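Local coordinates for protein glucose-6-phosphate isomerase (Chlamydia trachomatis D/UW-3/CX, PDB 6OTU) that catalyses the reversible isomerisation of glucose 6-phosphate to fructose 6-phosphate, at residues Ala166-Met171 with Gly282-Tyr287. Sequence-based numbering, arbitrary orientation.
Sequences AMYFAM and GFAFGY
The rings of Tyr168 and Phe285 lie almost parallel, with their planes at 18°, although the two side chains cross at about a right angle. The rings are slid so far apart that they barely overlap, with centroids 5.3 Å apart. The nearest atoms, Tyr168 CD1 and Phe285 CZ, are 3.3 Å apart and meet obliquely. The tyrosine CG stands anti to the backbone N (chi1 165°), which swings the ring across to Phe285. Ala284 CB then meets the tyrosine ring at its edge, 3.7 Å from CE1. The tyrosine hydroxyl is hydrogen-bonded to Gln172.

Met171 lies along one face of the Phe285 ring, off-centre. Its carbonyl O also sits over that face, toward the rim. Its CB makes a CH-pi contact, 4.2 Å from the Phe285 ring centroid. Beyond CG the chain runs extended and carries SD obliquely past the rim on the same side, 5.0 Å from the Phe285 ring centroid. This is a Met-aromatic contact. Ala284 CB sits over the centre of the opposite face, so the ring is held between the two.

The contact joins helix 162-172 to the end of helix 275-285. Helix 162-172 belongs to the beta-alpha-beta crossover from strand 151-155 to the neighbouring parallel strand 180-184, in the five-stranded parallel sheet of an SIS domain. Helix 275-285 follows strand 258-262 and stops right after Phe285, at Gly286, which has positive phi (88°) and is also the N-cap of helix 287-303. No hydrogen bond links the two segments. Met171 also touches Phe293, Pro466 and Ala469.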
loop_
_atom_site.group_PDB
_atom_site.type_symbol
_atom_site.label_atom_id
_atom_site.label_comp_id
_atom_site.label_asym_id
_atom_site.label_seq_id
_atom_site.Cartn_x
_atom_site.Cartn_y
_atom_site.Cartn_z
ATOM N N ALA A 166 9.128 -8.987 3.229
ATOM C CA ALA A 166 7.964 -9.706 2.728
ATOM C C ALA A 166 8.099 -11.213 2.951
ATOM O O ALA A 166 7.116 -11.896 3.275
ATOM C CB ALA A 166 7.768 -9.394 1.244
ATOM N N MET A 167 9.309 -11.749 2.779
ATOM C CA MET A 167 9.507 -13.182 2.946
ATOM C C MET A 167 9.506 -13.571 4.422
ATOM O O MET A 167 8.990 -14.631 4.781
ATOM C CB MET A 167 10.810 -13.622 2.254
ATOM C CG MET A 167 10.742 -13.634 0.706
ATOM S SD MET A 167 9.337 -14.562 -0.018
ATOM C CE MET A 167 8.181 -13.224 -0.369
ATOM N N TYR A 168 10.064 -12.719 5.285
ATOM C CA TYR A 168 10.092 -13.020 6.710
ATOM C C TYR A 168 8.673 -13.153 7.270
ATOM O O TYR A 168 8.352 -14.129 7.960
ATOM C CB TYR A 168 10.892 -11.946 7.467
ATOM C CG TYR A 168 10.637 -12.017 8.954
ATOM C CD1 TYR A 168 11.236 -12.997 9.730
ATOM C CD2 TYR A 168 9.744 -11.156 9.567
ATOM C CE1 TYR A 168 10.969 -13.100 11.081
ATOM C CE2 TYR A 168 9.469 -11.248 10.913
ATOM C CZ TYR A 168 10.078 -12.224 11.671
ATOM O OH TYR A 168 9.804 -12.317 13.029
ATOM N N PHE A 169 7.797 -12.186 6.969
ATOM C CA PHE A 169 6.419 -12.308 7.440
ATOM C C PHE A 169 5.669 -13.433 6.733
ATOM O O PHE A 169 4.737 -14.004 7.310
ATOM C CB PHE A 169 5.679 -10.979 7.289
ATOM C CG PHE A 169 6.135 -9.941 8.270
ATOM C CD1 PHE A 169 5.587 -9.880 9.543
ATOM C CD2 PHE A 169 7.156 -9.057 7.941
ATOM C CE1 PHE A 169 6.034 -8.930 10.453
ATOM C CE2 PHE A 169 7.600 -8.108 8.853
ATOM C CZ PHE A 169 7.044 -8.045 10.099
ATOM N N ALA A 170 6.057 -13.779 5.505
ATOM C CA ALA A 170 5.378 -14.885 4.831
ATOM C C ALA A 170 5.623 -16.197 5.557
ATOM O O ALA A 170 4.725 -17.044 5.655
ATOM C CB ALA A 170 5.845 -14.997 3.383
ATOM N N MET A 171 6.830 -16.379 6.070
ATOM C CA MET A 171 7.226 -17.632 6.686
ATOM C C MET A 171 6.981 -17.665 8.182
ATOM O O MET A 171 7.038 -18.754 8.773
ATOM C CB MET A 171 8.710 -17.892 6.431
ATOM C CG MET A 171 9.042 -18.122 4.998
ATOM S SD MET A 171 10.824 -18.304 4.778
ATOM C CE MET A 171 10.881 -17.922 3.033
ATOM N N GLY A 282 17.559 -17.013 7.594
ATOM C CA GLY A 282 18.257 -18.096 8.270
ATOM C C GLY A 282 18.288 -17.941 9.781
ATOM O O GLY A 282 18.106 -18.913 10.517
ATOM N N PHE A 283 18.501 -16.715 10.265
ATOM C CA PHE A 283 18.523 -16.481 11.707
ATOM C C PHE A 283 17.142 -16.681 12.322
ATOM O O PHE A 283 17.010 -17.308 13.383
ATOM C CB PHE A 283 19.047 -15.073 11.992
ATOM C CG PHE A 283 19.034 -14.691 13.445
ATOM C CD1 PHE A 283 20.106 -14.999 14.270
ATOM C CD2 PHE A 283 17.961 -13.993 13.986
ATOM C CE1 PHE A 283 20.099 -14.633 15.615
ATOM C CE2 PHE A 283 17.956 -13.625 15.322
ATOM C CZ PHE A 283 19.025 -13.946 16.138
ATOM N N ALA A 284 16.104 -16.145 11.677
ATOM C CA ALA A 284 14.751 -16.278 12.206
ATOM C C ALA A 284 14.349 -17.740 12.312
ATOM O O ALA A 284 13.973 -18.215 13.387
ATOM C CB ALA A 284 13.755 -15.517 11.323
ATOM N N PHE A 285 14.447 -18.474 11.209
ATOM C CA PHE A 285 13.809 -19.773 11.093
ATOM C C PHE A 285 14.776 -20.938 10.961
ATOM O O PHE A 285 14.316 -22.079 10.828
ATOM C CB PHE A 285 12.846 -19.763 9.897
ATOM C CG PHE A 285 12.018 -18.507 9.803
ATOM C CD1 PHE A 285 11.105 -18.189 10.798
ATOM C CD2 PHE A 285 12.145 -17.644 8.725
ATOM C CE1 PHE A 285 10.345 -17.037 10.720
ATOM C CE2 PHE A 285 11.375 -16.498 8.641
ATOM C CZ PHE A 285 10.476 -16.197 9.642
ATOM N N GLY A 286 16.085 -20.696 10.984
ATOM C CA GLY A 286 17.064 -21.769 10.813
ATOM C C GLY A 286 17.413 -22.017 9.357
ATOM O O GLY A 286 16.628 -21.750 8.443
ATOM N N TYR A 287 18.622 -22.562 9.144
ATOM C CA TYR A 287 19.175 -22.735 7.798
ATOM C C TYR A 287 18.244 -23.515 6.873
ATOM O O TYR A 287 17.978 -23.090 5.740
ATOM C CB TYR A 287 20.527 -23.443 7.887
ATOM C CG TYR A 287 21.211 -23.678 6.555
ATOM C CD1 TYR A 287 21.782 -22.630 5.861
ATOM C CD2 TYR A 287 21.311 -24.956 6.007
ATOM C CE1 TYR A 287 22.431 -22.839 4.650
ATOM C CE2 TYR A 287 21.959 -25.176 4.793
ATOM C CZ TYR A 287 22.516 -24.106 4.119
ATOM O OH TYR A 287 23.160 -24.282 2.912
#